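Local coordinates for pirin family protein (Acinetobacter baumannii, PDB 6D0P) that probably acts as a metal-dependent quercetin 2,3-dioxygenase of the pirin family, with one metal ion held in a cupin fold, at residues Val25-Ser30 with Leu43-Ala48; Ala75-Val80 with Leu122-Gln127; Val97-Ala102 with Lys142-Glu147; His162-Ala167 with Val185-Leu190. One frame throughout, in Å; residues are numbered along the deposited sequence. Where two conformers were deposited one is given.

Interaction 1 of 4, residues Val25-Ser30 with Leu43-Ala48; sequences VYNLFS and LLDYAA
The side chain of Asn-27 reaches across to Asp-45. Its ND2 gives a nearly straight bond to Asp-45 OD1 (2.9 Å), with the acceptor in the amide plane and met nearly end-on along its C-O bond. The same ND2 also bonds Phe-29 O of its own strand. That oxygen takes a second bond from Leu-44 N, and the two donors come from opposite faces of its plane. On the reverse side of the sheet, Leu-44 CB sits over one face of the Phe-29 ring in a CH-pi contact, 3.7 Å from the centroid. Phe-29 CG lies between the backbone N and the carbonyl carbon (chi1 65°), which lays the ring over Leu-44. Leu-28 CD1 meets a methyl of the same leucine, Leu-44 CD2, at 3.8 Å.

Strands 23-30 and 41-52 are antiparallel neighbours in a sheet of the N-terminal cupin domain. A classic beta bulge lies between them: Leu-28 and Phe-29 both face Leu-44. Leu-28 N bonds Leu-44 O at 2.7 Å.

Further out, Arg-33 bonds Asn-27 OD1, which helps fix the amide's orientation. Asp-45 OD2 bonds a di(hydroxyethyl)ether molecule, probably from the crystallisation liquor. Val-209 of strand 205-210 packs on both Leu-28 and Leu-44.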
loop_
_atom_site.group_PDB
_atom_site.type_symbol
_atom_site.label_atom_id
_atom_site.label_comp_id
_atom_site.label_asym_id
_atom_site.label_seq_id
_atom_site.Cartn_x
_atom_site.Cartn_y
_atom_site.Cartn_z
ATOM N N VAL A 25 -0.579 -1.240 -13.515
ATOM C CA VAL A 25 -0.843 -0.366 -12.382
ATOM C C VAL A 25 -0.890 1.117 -12.773
ATOM O O VAL A 25 -0.299 1.568 -13.750
ATOM C CB VAL A 25 0.228 -0.571 -11.295
ATOM C CG1 VAL A 25 0.188 -1.976 -10.710
ATOM C CG2 VAL A 25 1.623 -0.255 -11.815
ATOM N N TYR A 26 -1.567 1.864 -11.906
ATOM C CA TYR A 26 -1.616 3.311 -11.923
ATOM C C TYR A 26 -0.878 3.744 -10.659
ATOM O O TYR A 26 -1.303 3.377 -9.536
ATOM C CB TYR A 26 -3.058 3.825 -11.884
ATOM C CG TYR A 26 -3.890 3.398 -13.062
ATOM C CD1 TYR A 26 -4.502 2.151 -13.103
ATOM C CD2 TYR A 26 -3.985 4.203 -14.181
ATOM C CE1 TYR A 26 -5.237 1.739 -14.209
ATOM C CE2 TYR A 26 -4.699 3.803 -15.298
ATOM C CZ TYR A 26 -5.352 2.587 -15.302
ATOM O OH TYR A 26 -6.050 2.225 -16.415
ATOM N N ASN A 27 0.248 4.399 -10.834
ATOM C CA ASN A 27 0.995 4.906 -9.707
ATOM C C ASN A 27 0.212 6.091 -9.156
ATOM O O ASN A 27 0.047 7.068 -9.876
ATOM C CB ASN A 27 2.402 5.369 -10.082
ATOM C CG ASN A 27 3.109 5.946 -8.878
ATOM O OD1 ASN A 27 3.293 7.154 -8.785
ATOM N ND2 ASN A 27 3.386 5.106 -7.902
ATOM N N LEU A 28 -0.265 6.000 -7.934
ATOM C CA LEU A 28 -1.078 7.102 -7.369
ATOM C C LEU A 28 -0.199 8.081 -6.587
ATOM O O LEU A 28 -0.554 9.257 -6.470
ATOM C CB LEU A 28 -2.206 6.519 -6.531
ATOM C CG LEU A 28 -3.121 5.567 -7.293
ATOM C CD1 LEU A 28 -4.339 5.225 -6.458
ATOM C CD2 LEU A 28 -3.530 6.167 -8.633
ATOM N N PHE A 29 0.916 7.614 -6.049
ATOM C CA PHE A 29 1.878 8.541 -5.463
ATOM C C PHE A 29 3.238 7.848 -5.372
ATOM O O PHE A 29 3.360 6.596 -5.316
ATOM C CB PHE A 29 1.414 9.129 -4.116
ATOM C CG PHE A 29 1.241 8.187 -2.952
ATOM C CD1 PHE A 29 2.337 7.637 -2.299
ATOM C CD2 PHE A 29 -0.024 7.906 -2.449
ATOM C CE1 PHE A 29 2.150 6.786 -1.215
ATOM C CE2 PHE A 29 -0.204 7.094 -1.352
ATOM C CZ PHE A 29 0.893 6.533 -0.731
ATOM N N SER A 30 4.250 8.702 -5.350
ATOM C CA SER A 30 5.624 8.286 -5.235
ATOM C C SER A 30 6.434 9.319 -4.437
ATOM O O SER A 30 6.262 10.517 -4.620
ATOM C CB SER A 30 6.231 8.069 -6.601
ATOM O OG SER A 30 7.620 7.795 -6.474
ATOM N N LEU A 43 5.160 4.960 -1.695
ATOM C CA LEU A 43 4.664 4.641 -3.026
ATOM C C LEU A 43 3.338 3.895 -2.930
ATOM O O LEU A 43 3.151 3.082 -2.042
ATOM C CB LEU A 43 5.702 3.756 -3.715
ATOM C CG LEU A 43 5.413 3.433 -5.173
ATOM C CD1 LEU A 43 6.499 3.985 -6.075
ATOM C CD2 LEU A 43 5.216 1.959 -5.367
ATOM N N LEU A 44 2.453 4.162 -3.881
ATOM C CA LEU A 44 1.191 3.411 -3.995
ATOM C C LEU A 44 0.931 3.155 -5.476
ATOM O O LEU A 44 0.822 4.113 -6.299
ATOM C CB LEU A 44 0.014 4.161 -3.354
ATOM C CG LEU A 44 -1.255 3.326 -3.146
ATOM C CD1 LEU A 44 -2.238 4.035 -2.223
ATOM C CD2 LEU A 44 -1.944 2.995 -4.462
ATOM N N ASP A 45 0.884 1.870 -5.802
ATOM C CA ASP A 45 0.552 1.399 -7.149
ATOM C C ASP A 45 -0.788 0.666 -7.079
ATOM O O ASP A 45 -0.956 -0.263 -6.267
ATOM C CB ASP A 45 1.595 0.442 -7.713
ATOM C CG ASP A 45 2.820 1.110 -8.306
ATOM O OD1 ASP A 45 2.761 2.336 -8.572
ATOM O OD2 ASP A 45 3.817 0.367 -8.537
ATOM N N TYR A 46 -1.718 1.063 -7.928
ATOM C CA TYR A 46 -3.029 0.422 -7.939
ATOM C C TYR A 46 -3.262 -0.340 -9.240
ATOM O O TYR A 46 -3.342 0.260 -10.317
ATOM C CB TYR A 46 -4.124 1.469 -7.733
ATOM C CG TYR A 46 -5.539 0.985 -7.913
ATOM C CD1 TYR A 46 -5.975 -0.197 -7.351
ATOM C CD2 TYR A 46 -6.471 1.750 -8.589
ATOM C CE1 TYR A 46 -7.292 -0.628 -7.483
ATOM C CE2 TYR A 46 -7.791 1.336 -8.725
ATOM C CZ TYR A 46 -8.204 0.137 -8.181
ATOM O OH TYR A 46 -9.504 -0.286 -8.320
ATOM N N ALA A 47 -3.378 -1.657 -9.147
ATOM C CA ALA A 47 -3.783 -2.442 -10.306
ATOM C C ALA A 47 -5.313 -2.436 -10.338
ATOM O O ALA A 47 -5.950 -3.206 -9.607
ATOM C CB ALA A 47 -3.244 -3.840 -10.222
ATOM N N ALA A 48 -5.889 -1.516 -11.094
ATOM C CA ALA A 48 -7.328 -1.477 -11.270
ATOM C C ALA A 48 -7.766 -2.764 -11.980
ATOM O O ALA A 48 -6.945 -3.387 -12.655
ATOM C CB ALA A 48 -7.710 -0.251 -12.050
#

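Interaction 2 of 4, residues Ala75-Val80 with Leu122-Gln127; sequences AYQGEV and LFEMVQ
Ala-75 faces Met-125 in a non-hydrogen-bonded antiparallel pair. At Tyr-76 the chain turns a corner. Tyr-76 N and Gln-77 N both bond Glu-124 O, at 2.9 and 3.0 Å, so two residues face one in a classic beta bulge. The Tyr-76 ring presents its edge to Val-126, with CE2 3.7 Å from CG2 in the ring plane. The Gln-77 side chain runs alongside Leu-122, then gives a straight bond from NE2 to Glu-124 OE1 (3.0 Å). The acceptor lies in the amide plane, but the donor comes from above the carboxylate plane. Gly-78, with a positive phi of 82°, carries the chain past the Phe-123 ring. Val-80 CG2 meets the edge of that ring, 3.6 Å from Phe-123 CZ, and also touches the selenium of Met-125, a selenomethionine. Phe-123 has CG anti to its backbone N (chi1 -178°), which brings the ring to Val-80.

Glu-124 OE2 is held by Tyr-46 of strand 41-52 and by a salt bridge to Lys-247. The turn links strand 69-75 of one cupin sheet to strand 80-84 of the other, where Val-80 lies near the manganese ligand Glu-110. Strand 121-131 runs between strands 41-52 and 69-75.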
loop_
_atom_site.group_PDB
_atom_site.type_symbol
_atom_site.label_atom_id
_atom_site.label_comp_id
_atom_site.label_asym_id
_atom_site.label_seq_id
_atom_site.Cartn_x
_atom_site.Cartn_y
_atom_site.Cartn_z
ATOM N N ALA A 75 -4.737 -7.858 -1.826
ATOM C CA ALA A 75 -5.403 -8.490 -2.975
ATOM C C ALA A 75 -6.911 -8.204 -2.914
ATOM O O ALA A 75 -7.548 -8.552 -1.933
ATOM C CB ALA A 75 -5.140 -9.983 -2.976
ATOM N N TYR A 76 -7.471 -7.620 -3.970
ATOM C CA TYR A 76 -8.923 -7.337 -4.037
ATOM C C TYR A 76 -9.636 -8.357 -4.940
ATOM O O TYR A 76 -10.733 -8.827 -4.617
ATOM C CB TYR A 76 -9.173 -5.895 -4.486
ATOM C CG TYR A 76 -8.769 -4.858 -3.464
ATOM C CD1 TYR A 76 -9.369 -4.822 -2.211
ATOM C CD2 TYR A 76 -7.817 -3.900 -3.742
ATOM C CE1 TYR A 76 -9.010 -3.876 -1.259
ATOM C CE2 TYR A 76 -7.447 -2.949 -2.804
ATOM C CZ TYR A 76 -8.059 -2.920 -1.568
ATOM O OH TYR A 76 -7.686 -1.983 -0.649
ATOM N N GLN A 77 -9.046 -8.662 -6.089
ATOM C CA GLN A 77 -9.600 -9.655 -7.014
ATOM C C GLN A 77 -8.413 -10.450 -7.552
ATOM O O GLN A 77 -7.367 -9.878 -7.874
ATOM C CB GLN A 77 -10.382 -9.028 -8.167
ATOM C CG GLN A 77 -11.578 -8.191 -7.735
ATOM C CD GLN A 77 -12.465 -7.808 -8.896
ATOM O OE1 GLN A 77 -13.109 -8.658 -9.519
ATOM N NE2 GLN A 77 -12.520 -6.521 -9.189
ATOM N N GLY A 78 -8.564 -11.757 -7.621
ATOM C CA GLY A 78 -7.419 -12.571 -8.022
ATOM C C GLY A 78 -6.478 -12.829 -6.848
ATOM O O GLY A 78 -6.797 -12.502 -5.691
ATOM N N GLU A 79 -5.298 -13.391 -7.136
ATOM C CA GLU A 79 -4.382 -13.852 -6.093
ATOM C C GLU A 79 -2.936 -13.658 -6.544
ATOM O O GLU A 79 -2.652 -13.792 -7.718
ATOM C CB GLU A 79 -4.523 -15.352 -5.832
ATOM C CG GLU A 79 -5.918 -15.844 -5.516
ATOM C CD GLU A 79 -5.982 -17.307 -5.076
ATOM O OE1 GLU A 79 -5.029 -18.100 -5.406
ATOM O OE2 GLU A 79 -7.007 -17.679 -4.413
ATOM N N VAL A 80 -2.039 -13.412 -5.581
ATOM C CA VAL A 80 -0.621 -13.216 -5.854
ATOM C C VAL A 80 0.190 -14.221 -5.037
ATOM O O VAL A 80 -0.029 -14.366 -3.829
ATOM C CB VAL A 80 -0.203 -11.770 -5.530
ATOM C CG1 VAL A 80 1.307 -11.556 -5.590
ATOM C CG2 VAL A 80 -0.913 -10.769 -6.424
ATOM N N LEU A 122 -10.731 -11.195 -13.447
ATOM C CA LEU A 122 -10.261 -9.857 -13.121
ATOM C C LEU A 122 -9.229 -9.933 -11.997
ATOM O O LEU A 122 -9.370 -10.677 -11.033
ATOM C CB LEU A 122 -11.430 -8.960 -12.692
ATOM C CG LEU A 122 -12.485 -8.667 -13.758
ATOM C CD1 LEU A 122 -13.677 -7.935 -13.158
ATOM C CD2 LEU A 122 -11.886 -7.873 -14.907
ATOM N N PHE A 123 -8.213 -9.117 -12.147
ATOM C CA PHE A 123 -7.151 -8.989 -11.194
ATOM C C PHE A 123 -7.201 -7.560 -10.661
ATOM O O PHE A 123 -7.267 -6.623 -11.450
ATOM C CB PHE A 123 -5.810 -9.281 -11.871
ATOM C CG PHE A 123 -4.617 -9.228 -10.956
ATOM C CD1 PHE A 123 -4.314 -10.298 -10.123
ATOM C CD2 PHE A 123 -3.786 -8.124 -10.939
ATOM C CE1 PHE A 123 -3.205 -10.270 -9.295
ATOM C CE2 PHE A 123 -2.674 -8.095 -10.113
ATOM C CZ PHE A 123 -2.387 -9.162 -9.286
ATOM N N GLU A 124 -7.167 -7.389 -9.351
ATOM C CA GLU A 124 -7.201 -6.056 -8.765
ATOM C C GLU A 124 -6.411 -6.110 -7.463
ATOM O O GLU A 124 -6.661 -6.985 -6.633
ATOM C CB GLU A 124 -8.647 -5.607 -8.518
ATOM C CG GLU A 124 -8.758 -4.194 -7.936
ATOM C CD GLU A 124 -10.169 -3.783 -7.529
ATOM O OE1 GLU A 124 -11.023 -4.701 -7.365
ATOM O OE2 GLU A 124 -10.406 -2.541 -7.355
HETATM N N MSE A 125 -5.458 -5.198 -7.302
HETATM C CA MSE A 125 -4.651 -5.170 -6.087
HETATM C C MSE A 125 -4.055 -3.822 -5.875
HETATM O O MSE A 125 -4.090 -2.986 -6.761
HETATM C CB MSE A 125 -3.548 -6.248 -6.120
HETATM C CG MSE A 125 -2.439 -6.009 -7.127
HETATM SE SE MSE A 125 -0.736 -6.882 -6.569
HETATM C CE MSE A 125 0.189 -5.163 -6.365
ATOM N N VAL A 126 -3.549 -3.607 -4.667
ATOM C CA VAL A 126 -2.795 -2.406 -4.303
ATOM C C VAL A 126 -1.449 -2.857 -3.721
ATOM O O VAL A 126 -1.399 -3.861 -2.938
ATOM C CB VAL A 126 -3.545 -1.526 -3.281
ATOM C CG1 VAL A 126 -2.600 -0.589 -2.532
ATOM C CG2 VAL A 126 -4.652 -0.732 -3.955
ATOM N N GLN A 127 -0.378 -2.197 -4.142
ATOM C CA GLN A 127 0.920 -2.353 -3.478
ATOM C C GLN A 127 1.336 -0.983 -2.923
ATOM O O GLN A 127 1.387 0.028 -3.651
ATOM C CB GLN A 127 2.028 -2.974 -4.338
ATOM C CG GLN A 127 3.325 -3.152 -3.523
ATOM C CD GLN A 127 4.368 -4.069 -4.125
ATOM O OE1 GLN A 127 5.442 -3.616 -4.551
ATOM N NE2 GLN A 127 4.054 -5.367 -4.177
#

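Interaction 3 of 4, residues Val97-Ala102 with Lys142-Glu147; sequences VQWMTA and KYQAIE
The Tyr-143 ring meets Gln-98 at its edge: OE1 lies in the ring plane, 3.4 Å from CD1. The amide stands nearly square to the ring, with the planes 87° apart. The selenium of Met-100, a selenomethionine, approaches the same ring obliquely, 3.6 Å from CE1, in a Met-aromatic contact. Tyr-143 OH bonds Asp-84 OD2. The indole of Trp-99 lies alongside Gln-144, whose NE2 comes obliquely to CD1. Gln-144 OE1 accepts from Thr-178 N, which helps fix the amide's rotation.

Gln-98 is bent at chi2 (55°), which turns its amide toward Gln-144. OE1 can then accept from Gln-144 N at 3.0 Å. Trp-99 N bonds Gln-144 O at 2.9 Å. The backbones pair antiparallel at both ends: Val-97 with Ile-146, and Thr-101 with Lys-142. One water bridges the strands, giving bonds to Trp-99 O and Thr-101 OG1 and taking one from Gln-144 NE2.

Strand 145-146 is the outermost strand of this cupin sheet. Met-100 packs on the manganese ligands His-66 and His-108, while Glu-70 takes bonds from Trp-99 NE1 and Thr-101 OG1. Gln-144 N has only a weak bond to Trp-99 O, and Gln-98 OE1 gives it a better acceptor.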
loop_
_atom_site.group_PDB
_atom_site.type_symbol
_atom_site.label_atom_id
_atom_site.label_comp_id
_atom_site.label_asym_id
_atom_site.label_seq_id
_atom_site.Cartn_x
_atom_site.Cartn_y
_atom_site.Cartn_z
ATOM N N VAL A 97 -3.706 -9.943 3.075
ATOM C CA VAL A 97 -2.673 -8.932 2.979
ATOM C C VAL A 97 -1.306 -9.559 3.317
ATOM O O VAL A 97 -1.217 -10.463 4.179
ATOM C CB VAL A 97 -2.968 -7.760 3.939
ATOM C CG1 VAL A 97 -1.806 -6.786 4.004
ATOM C CG2 VAL A 97 -4.264 -7.056 3.581
ATOM N N GLN A 98 -0.258 -9.128 2.609
ATOM C CA GLN A 98 1.123 -9.451 2.978
ATOM C C GLN A 98 1.826 -8.136 3.337
ATOM O O GLN A 98 1.904 -7.220 2.497
ATOM C CB GLN A 98 1.869 -10.178 1.856
ATOM C CG GLN A 98 3.368 -10.339 2.110
ATOM C CD GLN A 98 3.746 -11.014 3.411
ATOM O OE1 GLN A 98 4.473 -10.439 4.225
ATOM N NE2 GLN A 98 3.319 -12.266 3.600
ATOM N N TRP A 99 2.219 -8.008 4.601
ATOM C CA TRP A 99 2.971 -6.862 5.096
ATOM C C TRP A 99 4.422 -7.322 5.240
ATOM O O TRP A 99 4.786 -7.911 6.255
ATOM C CB TRP A 99 2.377 -6.359 6.422
ATOM C CG TRP A 99 2.870 -5.005 6.824
ATOM C CD1 TRP A 99 4.128 -4.689 7.253
ATOM C CD2 TRP A 99 2.113 -3.781 6.869
ATOM N NE1 TRP A 99 4.209 -3.346 7.534
ATOM C CE2 TRP A 99 2.989 -2.771 7.322
ATOM C CE3 TRP A 99 0.789 -3.440 6.570
ATOM C CZ2 TRP A 99 2.593 -1.444 7.465
ATOM C CZ3 TRP A 99 0.398 -2.129 6.717
ATOM C CH2 TRP A 99 1.290 -1.145 7.146
HETATM N N MSE A 100 5.210 -7.140 4.194
HETATM C CA MSE A 100 6.576 -7.644 4.170
HETATM C C MSE A 100 7.579 -6.580 4.482
HETATM O O MSE A 100 7.612 -5.508 3.834
HETATM C CB MSE A 100 6.916 -8.198 2.783
HETATM C CG MSE A 100 8.341 -8.780 2.776
HETATM SE SE MSE A 100 8.875 -9.316 0.933
HETATM C CE MSE A 100 9.223 -7.528 0.257
ATOM N N THR A 101 8.408 -6.846 5.480
ATOM C CA THR A 101 9.490 -5.936 5.808
ATOM C C THR A 101 10.739 -6.388 5.045
ATOM O O THR A 101 11.250 -7.475 5.318
ATOM C CB THR A 101 9.801 -5.932 7.303
ATOM O OG1 THR A 101 8.600 -5.723 8.046
ATOM C CG2 THR A 101 10.846 -4.900 7.650
ATOM N N ALA A 102 11.196 -5.612 4.078
ATOM C CA ALA A 102 12.398 -5.956 3.356
ATOM C C ALA A 102 13.608 -5.787 4.282
ATOM O O ALA A 102 14.538 -6.616 4.266
ATOM C CB ALA A 102 12.538 -5.103 2.121
ATOM N N LYS A 142 11.343 -9.872 7.050
ATOM C CA LYS A 142 10.361 -10.767 7.637
ATOM C C LYS A 142 9.021 -10.594 6.925
ATOM O O LYS A 142 8.779 -9.585 6.231
ATOM C CB LYS A 142 10.185 -10.469 9.128
ATOM C CG LYS A 142 9.623 -9.085 9.439
ATOM C CD LYS A 142 9.437 -8.783 10.928
ATOM C CE LYS A 142 8.708 -7.469 11.145
ATOM N NZ LYS A 142 8.526 -7.160 12.583
ATOM N N TYR A 143 8.156 -11.584 7.115
ATOM C CA TYR A 143 6.830 -11.559 6.516
ATOM C C TYR A 143 5.726 -11.487 7.564
ATOM O O TYR A 143 5.849 -12.012 8.659
ATOM C CB TYR A 143 6.560 -12.850 5.740
ATOM C CG TYR A 143 7.424 -13.010 4.522
ATOM C CD1 TYR A 143 7.134 -12.344 3.349
ATOM C CD2 TYR A 143 8.533 -13.832 4.542
ATOM C CE1 TYR A 143 7.911 -12.504 2.215
ATOM C CE2 TYR A 143 9.335 -13.988 3.422
ATOM C CZ TYR A 143 9.025 -13.317 2.252
ATOM O OH TYR A 143 9.799 -13.472 1.138
ATOM N N GLN A 144 4.626 -10.857 7.185
ATOM C CA GLN A 144 3.404 -10.921 7.953
ATOM C C GLN A 144 2.307 -11.302 6.959
ATOM O O GLN A 144 1.821 -10.440 6.190
ATOM C CB GLN A 144 3.033 -9.612 8.649
ATOM C CG GLN A 144 3.942 -9.211 9.797
ATOM C CD GLN A 144 3.516 -7.874 10.362
ATOM O OE1 GLN A 144 2.475 -7.777 11.016
ATOM N NE2 GLN A 144 4.332 -6.840 10.120
ATOM N N ALA A 145 1.973 -12.590 6.932
ATOM C CA ALA A 145 0.903 -13.077 6.069
ATOM C C ALA A 145 -0.401 -12.971 6.851
ATOM O O ALA A 145 -0.576 -13.632 7.859
ATOM C CB ALA A 145 1.167 -14.498 5.615
ATOM N N ILE A 146 -1.290 -12.114 6.410
ATOM C CA ILE A 146 -2.513 -11.892 7.123
ATOM C C ILE A 146 -3.693 -12.384 6.283
ATOM O O ILE A 146 -3.927 -11.891 5.205
ATOM C CB ILE A 146 -2.643 -10.409 7.482
ATOM C CG1 ILE A 146 -1.424 -9.918 8.271
ATOM C CG2 ILE A 146 -3.922 -10.177 8.250
ATOM C CD1 ILE A 146 -1.205 -8.460 8.163
ATOM N N GLU A 147 -4.433 -13.342 6.836
ATOM C CA GLU A 147 -5.610 -13.907 6.189
ATOM C C GLU A 147 -6.795 -12.956 6.365
ATOM O O GLU A 147 -6.928 -12.253 7.392
ATOM C CB GLU A 147 -5.884 -15.301 6.753
ATOM C CG GLU A 147 -4.946 -16.350 6.181
ATOM C CD GLU A 147 -5.121 -17.733 6.777
ATOM O OE1 GLU A 147 -4.464 -18.021 7.795
ATOM O OE2 GLU A 147 -5.907 -18.522 6.210
HETATM O O HOH W 1 6.614 -7.460 8.301
#

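Interaction 4 of 4, residues His162-Ala167 with Val185-Leu190; sequences HLRVIA and VWDGKL
His-162 lays one face of its imidazole over the backbone of Gly-188 and Lys-189. Gly-188 CA and Lys-189 N both sit above that face, toward its rim. With CG between the backbone N and the carbonyl carbon (chi1 71°), the imidazole leans across to Lys-189, and Asp-153 holds its ND1. Gly-188 CA comes within 3.3 Å of His-162 O in a CA-H...O contact.

On the same side of the sheet, Arg-164 grips Asp-187 side-on. NE bonds OD1 and NH1 bonds OD2, both at 2.9 Å and both nearly straight. The two flat groups are almost coplanar, 14° apart, and OD1 uses its syn lone pair. Tyr-76 bonds Asp-187 OD2 as well, and Gly-95 O takes a bond from Arg-164 NH2, so this buried carboxylate and its arginine are fixed from several directions.

The strands are antiparallel neighbours in a sheet of the C-terminal cupin half. Toward Ala-167 the chain turns a corner in a classic beta bulge: Ile-166 N, weakly, and Ala-167 N both bond Val-185 O.

Trp-186 lies on the other side of the sheet. Leu-163 CD2 touches its CB at 3.9 Å, and Val-165 CG1 runs beside the indole, 4.0 Å from CD1. Tyr-170 meets the indole edge-to-face. Ile-166 CD1 returns to the Asp-187 side, packing 3.8 Å from CG of that aspartate. Leu-249 of strand 245-253 also packs against Asp-187.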
loop_
_atom_site.group_PDB
_atom_site.type_symbol
_atom_site.label_atom_id
_atom_site.label_comp_id
_atom_site.label_asym_id
_atom_site.label_seq_id
_atom_site.Cartn_x
_atom_site.Cartn_y
_atom_site.Cartn_z
ATOM N N HIS A 162 -17.957 -0.065 5.163
ATOM C CA HIS A 162 -17.102 -0.745 6.123
ATOM C C HIS A 162 -15.653 -0.262 5.969
ATOM O O HIS A 162 -15.254 0.320 4.939
ATOM C CB HIS A 162 -17.209 -2.272 5.997
ATOM C CG HIS A 162 -16.571 -2.813 4.764
ATOM N ND1 HIS A 162 -15.308 -3.358 4.776
ATOM C CD2 HIS A 162 -16.993 -2.853 3.486
ATOM C CE1 HIS A 162 -14.979 -3.715 3.547
ATOM N NE2 HIS A 162 -16.001 -3.416 2.741
ATOM N N LEU A 163 -14.894 -0.508 7.023
ATOM C CA LEU A 163 -13.509 -0.156 7.082
ATOM C C LEU A 163 -12.735 -1.330 7.697
ATOM O O LEU A 163 -13.143 -1.870 8.739
ATOM C CB LEU A 163 -13.410 1.121 7.919
ATOM C CG LEU A 163 -12.014 1.702 8.121
ATOM C CD1 LEU A 163 -12.102 3.195 8.359
ATOM C CD2 LEU A 163 -11.293 1.010 9.269
ATOM N N ARG A 164 -11.648 -1.735 7.044
ATOM C CA ARG A 164 -10.779 -2.791 7.556
ATOM C C ARG A 164 -9.536 -2.138 8.156
ATOM O O ARG A 164 -8.929 -1.236 7.516
ATOM C CB ARG A 164 -10.330 -3.735 6.439
ATOM C CG ARG A 164 -11.470 -4.404 5.683
ATOM C CD ARG A 164 -10.957 -5.639 4.958
ATOM N NE ARG A 164 -9.933 -5.273 3.997
ATOM C CZ ARG A 164 -9.217 -6.148 3.299
ATOM N NH1 ARG A 164 -8.356 -5.721 2.394
ATOM N NH2 ARG A 164 -9.397 -7.437 3.491
ATOM N N VAL A 165 -9.157 -2.579 9.348
ATOM C CA VAL A 165 -8.001 -2.018 10.021
ATOM C C VAL A 165 -6.792 -2.896 9.703
ATOM O O VAL A 165 -6.500 -3.875 10.390
ATOM C CB VAL A 165 -8.246 -1.880 11.535
ATOM C CG1 VAL A 165 -7.151 -1.063 12.196
ATOM C CG2 VAL A 165 -9.606 -1.260 11.828
ATOM N N ILE A 166 -6.104 -2.556 8.636
ATOM C CA ILE A 166 -4.963 -3.354 8.213
ATOM C C ILE A 166 -3.789 -3.103 9.184
ATOM O O ILE A 166 -3.128 -4.041 9.612
ATOM C CB ILE A 166 -4.636 -3.077 6.738
ATOM C CG1 ILE A 166 -5.765 -3.594 5.839
ATOM C CG2 ILE A 166 -3.300 -3.689 6.349
ATOM C CD1 ILE A 166 -5.647 -3.144 4.412
ATOM N N ALA A 167 -3.577 -1.850 9.540
ATOM C CA ALA A 167 -2.586 -1.460 10.516
ATOM C C ALA A 167 -3.120 -0.283 11.336
ATOM O O ALA A 167 -3.881 0.553 10.814
ATOM C CB ALA A 167 -1.284 -1.081 9.837
ATOM N N VAL A 185 -3.290 2.126 8.363
ATOM C CA VAL A 185 -3.636 1.752 7.010
ATOM C C VAL A 185 -5.028 1.156 7.118
ATOM O O VAL A 185 -5.211 0.088 7.742
ATOM C CB VAL A 185 -2.657 0.776 6.332
ATOM C CG1 VAL A 185 -3.192 0.316 4.978
ATOM C CG2 VAL A 185 -1.271 1.383 6.156
ATOM N N TRP A 186 -5.995 1.899 6.596
ATOM C CA TRP A 186 -7.378 1.478 6.624
ATOM C C TRP A 186 -7.894 1.369 5.189
ATOM O O TRP A 186 -7.589 2.234 4.362
ATOM C CB TRP A 186 -8.255 2.473 7.399
ATOM C CG TRP A 186 -7.779 2.841 8.765
ATOM C CD1 TRP A 186 -7.076 2.066 9.640
ATOM C CD2 TRP A 186 -8.065 4.075 9.450
ATOM N NE1 TRP A 186 -6.854 2.760 10.801
ATOM C CE2 TRP A 186 -7.458 3.992 10.716
ATOM C CE3 TRP A 186 -8.724 5.257 9.087
ATOM C CZ2 TRP A 186 -7.513 5.038 11.636
ATOM C CZ3 TRP A 186 -8.776 6.300 9.994
ATOM C CH2 TRP A 186 -8.183 6.183 11.253
ATOM N N ASP A 187 -8.660 0.338 4.865
ATOM C CA ASP A 187 -9.247 0.302 3.516
ATOM C C ASP A 187 -10.743 0.019 3.652
ATOM O O ASP A 187 -11.231 -0.369 4.711
ATOM C CB ASP A 187 -8.506 -0.661 2.579
ATOM C CG ASP A 187 -8.869 -2.123 2.691
ATOM O OD1 ASP A 187 -9.593 -2.467 3.628
ATOM O OD2 ASP A 187 -8.422 -2.911 1.821
ATOM N N GLY A 188 -11.482 0.155 2.589
ATOM C CA GLY A 188 -12.887 -0.189 2.720
ATOM C C GLY A 188 -13.735 0.366 1.600
ATOM O O GLY A 188 -13.229 0.708 0.518
ATOM N N LYS A 189 -15.037 0.383 1.886
ATOM C CA LYS A 189 -16.023 0.805 0.951
ATOM C C LYS A 189 -17.022 1.724 1.654
ATOM O O LYS A 189 -17.510 1.417 2.753
ATOM C CB LYS A 189 -16.741 -0.419 0.369
ATOM C CG LYS A 189 -17.868 -0.118 -0.602
ATOM C CD LYS A 189 -18.642 -1.376 -0.946
ATOM C CE LYS A 189 -19.820 -1.127 -1.855
ATOM N NZ LYS A 189 -20.698 -2.320 -1.902
ATOM N N LEU A 190 -17.314 2.831 0.999
ATOM C CA LEU A 190 -18.330 3.772 1.463
ATOM C C LEU A 190 -19.466 3.713 0.445
ATOM O O LEU A 190 -19.240 3.950 -0.753
ATOM C CB LEU A 190 -17.764 5.188 1.519
ATOM C CG LEU A 190 -16.509 5.373 2.349
ATOM C CD1 LEU A 190 -16.076 6.833 2.322
ATOM C CD2 LEU A 190 -16.714 4.890 3.773
#

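Interactions 1, 2 and 3 all reach one sheet of the N-terminal cupin half, while interaction 4 lies in a sheet of the C-terminal half. Interactions 1 and 2 are joined directly, since strands 41-52 and 121-131 are neighbours and Tyr-46 bonds Glu-124 across them. Interaction 3 is at the far edge of that sheet. Interactions 1, 3 and 4 are mostly buried; interaction 2 is only partly buried. The halves meet where Tyr-76 bonds Asp-187 and where Trp-99 packs on Ala-167 and Val-185. Beta bulges mark interactions 1, 2 and 4. Interaction 4 adds a two-pronged salt bridge, interactions 1 and 2 use amide-carboxylate bonds, and interaction 3 uses an amide and a water.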